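Local coordinates for polysaccharide Lyase Family 6 (Bacteroides cellulosilyticus, PDB 6QPS), which probably cleaves alginate by beta-elimination at mannuronic acid residues, as a calcium-binding polysaccharide lyase of family 6, at residues C140-K145 with G152-V157; V157-T162 with L179-W184; E403-D408 with K425-P430. All coordinates share one frame; numbering follows the deposited sequence.

How the contacts relate
All three contacts belong to one long parallel beta-helix. Contacts 1 and 2 are neighbours that share Val-157 and strand 155-159, and Trp-156 N of the first lies 3.0 Å from Leu-179 O of the second, a probable hydrogen bond. Contact 2 is buried and regular, a parallel strand ladder with aliphatic side chains on one face and an arginine-indole stack at its end. Contact 1, partly buried, ties a loop to the start of the same strand by charge and side-chain hydrogen bonding instead. Contact 3 pairs strands again, but near the C-terminal end of the beta-helix, its centre about 43 Å from that of contact 2; its second segment is largely exposed, and small aliphatic contacts and two backbone bonds carry it.

Contact 1: residues C140-K145 with G152-V157; sequences CNDPQK and GDEYWV
The indole of Trp-156 carries CB of Cys-140 on one face, 3.4 Å above the ring plane and displaced toward the rim, while the carbonyl of the same cysteine comes to the pyrrole edge. There Trp-156 NE1 donates to Cys-140 O at 2.9 Å, a bent bond (134° at the hydrogen) whose acceptor lies somewhat out of the ring plane. A small residue such as cysteine suits this place, since its backbone and CB can both come close to the indole. The second flat group, the carboxylate of Glu-154, is gripped at both oxygens. Glu-154 OE2 takes the backbone N of Asp-142 on its syn lone pair at 2.9 Å, and OE1 is approached from above the carboxylate plane by Lys-145 NZ at 2.8 Å. The glutamate reaches them with CG between its backbone N and carbonyl carbon (chi1 60°) and the rest of the chain extended. A lysine fits between two acids: its ammonium also meets Asp-142 OD2 at 2.9 Å, on the anti lone pair, and so probably offsets the repulsion between the two carboxylates. Asp-142 OD1 meanwhile accepts from Gln-144 N, an Asx turn laid over the type I turn 142-145. Water 1 lies 2.7 Å from Glu-154 OE2 and 2.8 Å from Asn-141 OD1, an oxygen that also accepts from Arg-175 N. Glycine suits position Gly-152, whose backbone angles would press a CB against the preceding carbonyl O; that CB would also strike Lys-145 CB. Segment 140-145 belongs to the loop leaving strand 131-138, and segment 152-157 leads into strand 155-159. Lys-145 NZ gains a further acceptor in Gly-113 O, and Cys-140 and Asp-142 rest on Phe-106, Ala-109 and Trp-110 of strand 99-111.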
loop_
_atom_site.group_PDB
_atom_site.type_symbol
_atom_site.label_atom_id
_atom_site.label_comp_id
_atom_site.label_asym_id
_atom_site.label_seq_id
_atom_site.Cartn_x
_atom_site.Cartn_y
_atom_site.Cartn_z
ATOM N N CYS A 140 0.521 15.705 -9.684
ATOM C CA CYS A 140 -0.776 15.764 -10.363
ATOM C C CYS A 140 -1.845 16.285 -9.401
ATOM O O CYS A 140 -2.764 15.574 -8.974
ATOM C CB CYS A 140 -1.123 14.405 -10.960
ATOM S SG CYS A 140 -0.266 14.063 -12.540
ATOM N N ASN A 141 -1.719 17.578 -9.087
ATOM C CA ASN A 141 -2.523 18.241 -8.065
ATOM C C ASN A 141 -3.365 19.356 -8.680
ATOM O O ASN A 141 -2.830 20.259 -9.325
ATOM C CB ASN A 141 -1.580 18.790 -6.987
ATOM C CG ASN A 141 -0.740 17.699 -6.340
ATOM O OD1 ASN A 141 -1.282 16.744 -5.780
ATOM N ND2 ASN A 141 0.571 17.822 -6.417
ATOM N N ASP A 142 -4.681 19.302 -8.459
ATOM C CA ASP A 142 -5.602 20.308 -8.980
ATOM C C ASP A 142 -5.279 21.651 -8.355
ATOM O O ASP A 142 -5.348 21.787 -7.124
ATOM C CB ASP A 142 -7.026 19.898 -8.604
ATOM C CG ASP A 142 -8.095 20.793 -9.216
ATOM O OD1 ASP A 142 -7.760 21.879 -9.739
ATOM O OD2 ASP A 142 -9.281 20.383 -9.169
ATOM N N PRO A 143 -4.951 22.670 -9.149
ATOM C CA PRO A 143 -4.698 23.996 -8.558
ATOM C C PRO A 143 -5.891 24.571 -7.811
ATOM O O PRO A 143 -5.707 25.466 -6.973
ATOM C CB PRO A 143 -4.324 24.871 -9.765
ATOM C CG PRO A 143 -4.066 23.940 -10.903
ATOM C CD PRO A 143 -4.829 22.670 -10.620
ATOM N N GLN A 144 -7.107 24.108 -8.105
ATOM C CA GLN A 144 -8.322 24.615 -7.478
ATOM C C GLN A 144 -8.733 23.812 -6.250
ATOM O O GLN A 144 -9.730 24.154 -5.604
ATOM C CB GLN A 144 -9.473 24.625 -8.492
ATOM C CG GLN A 144 -9.281 25.632 -9.622
ATOM C CD GLN A 144 -9.069 27.048 -9.123
ATOM O OE1 GLN A 144 -9.721 27.491 -8.176
ATOM N NE2 GLN A 144 -8.147 27.766 -9.757
ATOM N N LYS A 145 -7.997 22.762 -5.917
ATOM C CA LYS A 145 -8.157 22.064 -4.652
ATOM C C LYS A 145 -7.033 22.498 -3.715
ATOM O O LYS A 145 -5.920 22.802 -4.151
ATOM C CB LYS A 145 -8.128 20.545 -4.866
ATOM C CG LYS A 145 -9.238 20.010 -5.785
ATOM C CD LYS A 145 -9.256 18.482 -5.844
ATOM C CE LYS A 145 -10.394 17.956 -6.707
ATOM N NZ LYS A 145 -10.038 17.776 -8.150
ATOM N N GLY A 152 -10.384 19.790 -0.434
ATOM C CA GLY A 152 -10.492 19.123 -1.720
ATOM C C GLY A 152 -9.922 17.725 -1.665
ATOM O O GLY A 152 -8.987 17.437 -0.920
ATOM N N ASP A 153 -10.494 16.841 -2.472
ATOM C CA ASP A 153 -10.161 15.425 -2.453
ATOM C C ASP A 153 -10.107 14.918 -3.880
ATOM O O ASP A 153 -11.044 15.134 -4.658
ATOM C CB ASP A 153 -11.271 14.679 -1.707
ATOM C CG ASP A 153 -10.764 13.540 -0.869
ATOM O OD1 ASP A 153 -9.538 13.324 -0.808
ATOM O OD2 ASP A 153 -11.615 12.859 -0.257
ATOM N N GLU A 154 -9.027 14.232 -4.223
ATOM C CA GLU A 154 -8.952 13.580 -5.526
ATOM C C GLU A 154 -8.072 12.341 -5.414
ATOM O O GLU A 154 -7.079 12.345 -4.679
ATOM C CB GLU A 154 -8.456 14.505 -6.659
ATOM C CG GLU A 154 -7.062 15.084 -6.460
ATOM C CD GLU A 154 -6.703 16.201 -7.443
ATOM O OE1 GLU A 154 -7.516 16.535 -8.347
ATOM O OE2 GLU A 154 -5.589 16.744 -7.305
ATOM N N TYR A 155 -8.467 11.268 -6.098
ATOM C CA TYR A 155 -7.745 10.006 -6.050
ATOM C C TYR A 155 -7.038 9.802 -7.381
ATOM O O TYR A 155 -7.647 9.976 -8.442
ATOM C CB TYR A 155 -8.708 8.825 -5.816
ATOM C CG TYR A 155 -9.350 8.688 -4.449
ATOM C CD1 TYR A 155 -9.348 9.713 -3.515
ATOM C CD2 TYR A 155 -9.971 7.493 -4.100
ATOM C CE1 TYR A 155 -9.937 9.550 -2.260
ATOM C CE2 TYR A 155 -10.557 7.324 -2.882
ATOM C CZ TYR A 155 -10.572 8.347 -1.956
ATOM O OH TYR A 155 -11.192 8.182 -0.734
ATOM N N TRP A 156 -5.778 9.358 -7.360
ATOM C CA TRP A 156 -5.023 9.248 -8.610
ATOM C C TRP A 156 -5.459 8.044 -9.452
ATOM O O TRP A 156 -5.824 8.197 -10.622
ATOM C CB TRP A 156 -3.515 9.255 -8.340
ATOM C CG TRP A 156 -2.975 10.667 -8.123
ATOM C CD1 TRP A 156 -3.690 11.842 -8.170
ATOM C CD2 TRP A 156 -1.622 11.035 -7.829
ATOM N NE1 TRP A 156 -2.864 12.903 -7.895
ATOM C CE2 TRP A 156 -1.586 12.433 -7.720
ATOM C CE3 TRP A 156 -0.439 10.315 -7.644
ATOM C CZ2 TRP A 156 -0.412 13.123 -7.438
ATOM C CZ3 TRP A 156 0.736 11.012 -7.401
ATOM C CH2 TRP A 156 0.737 12.389 -7.295
ATOM N N VAL A 157 -5.429 6.846 -8.868
ATOM C CA VAL A 157 -5.750 5.600 -9.565
ATOM C C VAL A 157 -6.786 4.813 -8.762
ATOM O O VAL A 157 -6.599 4.559 -7.567
ATOM C CB VAL A 157 -4.491 4.742 -9.793
ATOM C CG1 VAL A 157 -4.841 3.466 -10.556
ATOM C CG2 VAL A 157 -3.424 5.525 -10.513
HETATM O O HOH W 1 -3.726 15.354 -5.905
#

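Contact 2: residues V157-T162 with L179-W184; sequences VGLRGT and LVLQVW
Strands 157-159 and 181-183 run side by side as successive rungs of the right-handed parallel beta-helix known from this lyase family, their axes 4.8 Å apart and 17° from parallel. Four backbone bonds join the segments in the alternating parallel pattern. Val-157 gives its N-H to Val-180 O and takes that of Gln-182 on its own O; Leu-159 likewise gives to Gln-182 O and takes from Trp-184 N, the last at 2.9 Å and in the carbonyl plane. Gly-158 turns its polar backbone the other way, bonding to Ile-117 and Phe-119 of the preceding rung, while Leu-181 bonds onward to Ile-214, so both sides of the ladder are served. On one face Val-157, Leu-159, Leu-181 and Val-183 form an apolar layer: CD1 of Leu-181 meets CG1 of Val-157 at 3.6 Å, and the two leucines also touch Ile-196 across the interior. On the other face the buried amide of Gln-182 is fully engaged. Its NE2 donates to Val-183 O at 3.0 Å, from above that carbonyl plane, and to Gly-218 O, while OE1 accepts from Arg-216. Arg-160 bends at chi2 (-105°), which lays its guanidinium flat on the indole of Trp-184, planes 7° apart, in a cation-pi stack; its NE forms a salt bridge to Asp-118. Replacing Trp-184 with an alanine would probably leave the guanidinium without its flat support, held by polar partners such as Asp-118, and uncover the CG of Gln-182. That CG packs on the opposite indole face. Gly-158 is suited to the ring's edge, for its bare CA lies in the indole plane, 3.7 Å from Trp-184 NE1.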
loop_
_atom_site.group_PDB
_atom_site.type_symbol
_atom_site.label_atom_id
_atom_site.label_comp_id
_atom_site.label_asym_id
_atom_site.label_seq_id
_atom_site.Cartn_x
_atom_site.Cartn_y
_atom_site.Cartn_z
ATOM N N VAL A 157 -5.429 6.846 -8.868
ATOM C CA VAL A 157 -5.750 5.600 -9.565
ATOM C C VAL A 157 -6.786 4.813 -8.762
ATOM O O VAL A 157 -6.599 4.559 -7.567
ATOM C CB VAL A 157 -4.491 4.742 -9.793
ATOM C CG1 VAL A 157 -4.841 3.466 -10.556
ATOM C CG2 VAL A 157 -3.424 5.525 -10.513
ATOM N N GLY A 158 -7.890 4.455 -9.421
ATOM C CA GLY A 158 -8.902 3.605 -8.827
ATOM C C GLY A 158 -8.986 2.256 -9.523
ATOM O O GLY A 158 -9.371 2.168 -10.697
ATOM N N LEU A 159 -8.603 1.200 -8.818
ATOM C CA LEU A 159 -8.769 -0.141 -9.348
ATOM C C LEU A 159 -10.195 -0.642 -9.114
ATOM O O LEU A 159 -10.773 -0.460 -8.029
ATOM C CB LEU A 159 -7.749 -1.066 -8.684
ATOM C CG LEU A 159 -6.323 -1.068 -9.237
ATOM C CD1 LEU A 159 -5.348 -1.832 -8.347
ATOM C CD2 LEU A 159 -6.316 -1.713 -10.649
ATOM N N ARG A 160 -10.764 -1.243 -10.166
ATOM C CA ARG A 160 -12.087 -1.863 -10.190
ATOM C C ARG A 160 -11.940 -3.171 -10.958
ATOM O O ARG A 160 -10.905 -3.425 -11.572
ATOM C CB ARG A 160 -13.100 -0.984 -10.948
ATOM C CG ARG A 160 -13.044 0.522 -10.601
ATOM C CD ARG A 160 -14.160 0.972 -9.749
ATOM N NE ARG A 160 -14.155 2.428 -9.624
ATOM C CZ ARG A 160 -14.960 3.120 -8.830
ATOM N NH1 ARG A 160 -15.845 2.508 -8.053
ATOM N NH2 ARG A 160 -14.854 4.452 -8.812
ATOM N N GLY A 161 -13.008 -3.959 -11.017
ATOM C CA GLY A 161 -12.981 -5.141 -11.873
ATOM C C GLY A 161 -12.140 -6.271 -11.298
ATOM O O GLY A 161 -12.137 -6.545 -10.096
ATOM N N THR A 162 -11.458 -6.991 -12.192
ATOM C CA THR A 162 -10.716 -8.192 -11.827
ATOM C C THR A 162 -9.428 -8.285 -12.645
ATOM O O THR A 162 -9.350 -7.826 -13.793
ATOM C CB THR A 162 -11.546 -9.485 -12.059
ATOM O OG1 THR A 162 -11.935 -9.551 -13.437
ATOM C CG2 THR A 162 -12.788 -9.536 -11.185
ATOM N N LEU A 179 -6.388 9.397 -2.016
ATOM C CA LEU A 179 -5.526 8.243 -2.215
ATOM C C LEU A 179 -4.641 8.375 -3.455
ATOM O O LEU A 179 -5.057 8.900 -4.486
ATOM C CB LEU A 179 -6.414 7.008 -2.385
ATOM C CG LEU A 179 -6.657 6.158 -1.132
ATOM C CD1 LEU A 179 -5.350 5.424 -0.746
ATOM C CD2 LEU A 179 -7.257 6.950 0.013
ATOM N N VAL A 180 -3.418 7.831 -3.359
ATOM C CA VAL A 180 -2.655 7.532 -4.570
ATOM C C VAL A 180 -3.326 6.381 -5.327
ATOM O O VAL A 180 -3.595 6.477 -6.534
ATOM C CB VAL A 180 -1.170 7.247 -4.252
ATOM C CG1 VAL A 180 -0.440 6.722 -5.477
ATOM C CG2 VAL A 180 -0.491 8.504 -3.713
ATOM N N LEU A 181 -3.639 5.296 -4.620
ATOM C CA LEU A 181 -4.166 4.079 -5.234
ATOM C C LEU A 181 -5.243 3.473 -4.340
ATOM O O LEU A 181 -4.947 2.939 -3.261
ATOM C CB LEU A 181 -3.032 3.097 -5.507
ATOM C CG LEU A 181 -3.345 1.742 -6.115
ATOM C CD1 LEU A 181 -4.106 1.879 -7.372
ATOM C CD2 LEU A 181 -2.040 0.971 -6.387
ATOM N N GLN A 182 -6.489 3.540 -4.807
ATOM C CA GLN A 182 -7.620 2.917 -4.133
ATOM C C GLN A 182 -8.048 1.652 -4.865
ATOM O O GLN A 182 -8.254 1.671 -6.089
ATOM C CB GLN A 182 -8.805 3.878 -4.123
ATOM C CG GLN A 182 -10.121 3.288 -3.610
ATOM C CD GLN A 182 -10.130 3.116 -2.100
ATOM O OE1 GLN A 182 -9.846 4.046 -1.355
ATOM N NE2 GLN A 182 -10.480 1.914 -1.641
ATOM N N VAL A 183 -8.217 0.569 -4.116
ATOM C CA VAL A 183 -8.861 -0.646 -4.614
ATOM C C VAL A 183 -10.334 -0.560 -4.209
ATOM O O VAL A 183 -10.671 -0.689 -3.023
ATOM C CB VAL A 183 -8.169 -1.910 -4.080
ATOM C CG1 VAL A 183 -8.843 -3.144 -4.681
ATOM C CG2 VAL A 183 -6.674 -1.894 -4.411
ATOM N N TRP A 184 -11.207 -0.344 -5.189
ATOM C CA TRP A 184 -12.634 -0.215 -4.944
ATOM C C TRP A 184 -13.307 -1.572 -4.997
ATOM O O TRP A 184 -13.140 -2.309 -5.972
ATOM C CB TRP A 184 -13.269 0.619 -6.045
ATOM C CG TRP A 184 -12.885 2.077 -6.060
ATOM C CD1 TRP A 184 -11.860 2.643 -6.755
ATOM C CD2 TRP A 184 -13.558 3.156 -5.388
ATOM N NE1 TRP A 184 -11.840 4.010 -6.553
ATOM C CE2 TRP A 184 -12.877 4.348 -5.728
ATOM C CE3 TRP A 184 -14.667 3.233 -4.538
ATOM C CZ2 TRP A 184 -13.262 5.592 -5.236
ATOM C CZ3 TRP A 184 -15.052 4.472 -4.066
ATOM C CH2 TRP A 184 -14.337 5.630 -4.400
#

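Contact 3: residues E403-D408 with K425-P430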
loop_
_atom_site.group_PDB
_atom_site.type_symbol
_atom_site.label_atom_id
_atom_site.label_comp_id
_atom_site.label_asym_id
_atom_site.label_seq_id
_atom_site.Cartn_x
_atom_site.Cartn_y
_atom_site.Cartn_z
ATOM N N GLU A 403 13.671 -14.200 21.129
ATOM C CA GLU A 403 15.006 -13.800 21.553
ATOM C C GLU A 403 15.004 -12.333 21.950
ATOM O O GLU A 403 14.343 -11.508 21.317
ATOM C CB GLU A 403 16.018 -14.074 20.450
ATOM C CG GLU A 403 16.351 -15.556 20.333
ATOM C CD GLU A 403 17.358 -15.873 19.243
ATOM O OE1 GLU A 403 17.672 -14.978 18.439
ATOM O OE2 GLU A 403 17.822 -17.029 19.190
ATOM N N TRP A 404 15.780 -12.024 22.991
ATOM C CA TRP A 404 15.816 -10.709 23.619
ATOM C C TRP A 404 17.269 -10.255 23.645
ATOM O O TRP A 404 18.101 -10.852 24.345
ATOM C CB TRP A 404 15.272 -10.854 25.042
ATOM C CG TRP A 404 15.279 -9.619 25.908
ATOM C CD1 TRP A 404 16.358 -9.062 26.562
ATOM C CD2 TRP A 404 14.140 -8.823 26.275
ATOM N NE1 TRP A 404 15.953 -7.959 27.272
ATOM C CE2 TRP A 404 14.598 -7.804 27.129
ATOM C CE3 TRP A 404 12.772 -8.890 25.977
ATOM C CZ2 TRP A 404 13.744 -6.848 27.672
ATOM C CZ3 TRP A 404 11.929 -7.935 26.509
ATOM C CH2 TRP A 404 12.420 -6.929 27.360
ATOM N N ALA A 405 17.588 -9.215 22.878
ATOM C CA ALA A 405 18.987 -8.776 22.734
ATOM C C ALA A 405 19.132 -7.260 22.902
ATOM O O ALA A 405 19.015 -6.484 21.949
ATOM C CB ALA A 405 19.585 -9.265 21.407
ATOM N N PHE A 406 19.404 -6.830 24.136
ATOM C CA PHE A 406 19.522 -5.418 24.495
ATOM C C PHE A 406 20.788 -5.207 25.324
ATOM O O PHE A 406 21.392 -6.153 25.839
ATOM C CB PHE A 406 18.266 -4.932 25.227
ATOM C CG PHE A 406 17.021 -4.943 24.355
ATOM C CD1 PHE A 406 16.163 -6.042 24.322
ATOM C CD2 PHE A 406 16.749 -3.875 23.534
ATOM C CE1 PHE A 406 15.047 -6.028 23.503
ATOM C CE2 PHE A 406 15.636 -3.858 22.725
ATOM C CZ PHE A 406 14.787 -4.919 22.704
ATOM N N SER A 407 21.191 -3.936 25.445
ATOM C CA SER A 407 22.501 -3.605 25.998
ATOM C C SER A 407 22.600 -3.959 27.471
ATOM O O SER A 407 23.629 -4.485 27.913
ATOM C CB SER A 407 22.784 -2.116 25.808
ATOM O OG SER A 407 22.789 -1.757 24.441
ATOM N N ASP A 408 21.558 -3.652 28.256
ATOM C CA ASP A 408 21.566 -3.960 29.683
ATOM C C ASP A 408 21.130 -5.407 29.851
ATOM O O ASP A 408 19.991 -5.758 29.520
ATOM C CB ASP A 408 20.618 -3.014 30.430
ATOM C CG ASP A 408 20.690 -3.174 31.946
ATOM O OD1 ASP A 408 21.169 -4.221 32.433
ATOM O OD2 ASP A 408 20.269 -2.238 32.664
ATOM N N LYS A 425 14.291 -15.542 25.545
ATOM C CA LYS A 425 15.610 -15.931 26.024
ATOM C C LYS A 425 16.591 -14.803 25.722
ATOM O O LYS A 425 16.644 -14.338 24.573
ATOM C CB LYS A 425 16.094 -17.204 25.310
ATOM C CG LYS A 425 15.284 -18.437 25.605
ATOM C CD LYS A 425 15.589 -19.580 24.607
ATOM C CE LYS A 425 16.006 -19.117 23.229
ATOM N NZ LYS A 425 14.845 -18.552 22.451
ATOM N N PRO A 426 17.366 -14.329 26.703
ATOM C CA PRO A 426 18.394 -13.317 26.413
ATOM C C PRO A 426 19.513 -13.925 25.585
ATOM O O PRO A 426 19.999 -15.027 25.880
ATOM C CB PRO A 426 18.907 -12.900 27.803
ATOM C CG PRO A 426 17.917 -13.459 28.795
ATOM C CD PRO A 426 17.326 -14.684 28.136
ATOM N N VAL A 427 19.909 -13.201 24.536
ATOM C CA VAL A 427 20.987 -13.602 23.644
ATOM C C VAL A 427 21.844 -12.375 23.361
ATOM O O VAL A 427 21.405 -11.233 23.508
ATOM C CB VAL A 427 20.487 -14.233 22.318
ATOM C CG1 VAL A 427 19.615 -15.460 22.610
ATOM C CG2 VAL A 427 19.764 -13.210 21.459
ATOM N N ASP A 428 23.087 -12.629 22.964
ATOM C CA ASP A 428 23.943 -11.566 22.456
ATOM C C ASP A 428 23.420 -11.092 21.101
ATOM O O ASP A 428 22.774 -11.838 20.368
ATOM C CB ASP A 428 25.377 -12.080 22.347
ATOM C CG ASP A 428 25.924 -12.570 23.693
ATOM O OD1 ASP A 428 25.744 -11.861 24.715
ATOM O OD2 ASP A 428 26.533 -13.664 23.737
ATOM N N MET A 429 23.663 -9.826 20.786
ATOM C CA MET A 429 23.178 -9.276 19.525
ATOM C C MET A 429 23.664 -10.133 18.360
ATOM O O MET A 429 24.877 -10.340 18.222
ATOM C CB MET A 429 23.665 -7.837 19.350
ATOM C CG MET A 429 23.203 -7.153 18.069
ATOM S SD MET A 429 21.444 -6.738 18.071
ATOM C CE MET A 429 21.361 -5.595 19.453
ATOM N N PRO A 430 22.771 -10.650 17.514
ATOM C CA PRO A 430 23.237 -11.422 16.349
ATOM C C PRO A 430 24.073 -10.567 15.405
ATOM O O PRO A 430 23.853 -9.361 15.261
ATOM C CB PRO A 430 21.935 -11.886 15.680
ATOM C CG PRO A 430 20.851 -11.711 16.718
ATOM C CD PRO A 430 21.302 -10.543 17.560
#
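Val-427 spans two residues of the adjacent strand, its CG2 lying 4.0 Å from CB of Glu-403 and 3.9 Å from CB of Ala-405. With CG1 anti to the carbonyl carbon (chi1 -58°), that other branch runs against CG of Glu-403, the two side chains crossing at about a right angle. A branched valine can thus touch both neighbours, and the small alanine lets the chain come close: its CB is 3.4 Å from Val-427 O. Beneath this packing, parallel bridges pair Glu-403 with Lys-425 and Trp-404 with Pro-426. Trp-404 N donates to Lys-425 O, and Val-427 N to Trp-404 O at 3.0 Å. These strands, 397-405 and 424-426, are the last pair at the C-terminal end of the parallel beta-helix, linked through helix 418-422. Proline is tolerated as Pro-426, where the ladder asks no N-H of it; its CA instead makes a CA-H...O contact to Trp-404 O. The Trp-404 indole leads away from segment 425-430, holding Phe-406 CD1 over one face while Phe-378 and Phe-424 meet it edge-to-face, and NE1 bonds to Ser-411 OG. Met-429 folds back at chi2 and chi3, bringing CE to 3.5 Å from Ala-405 O.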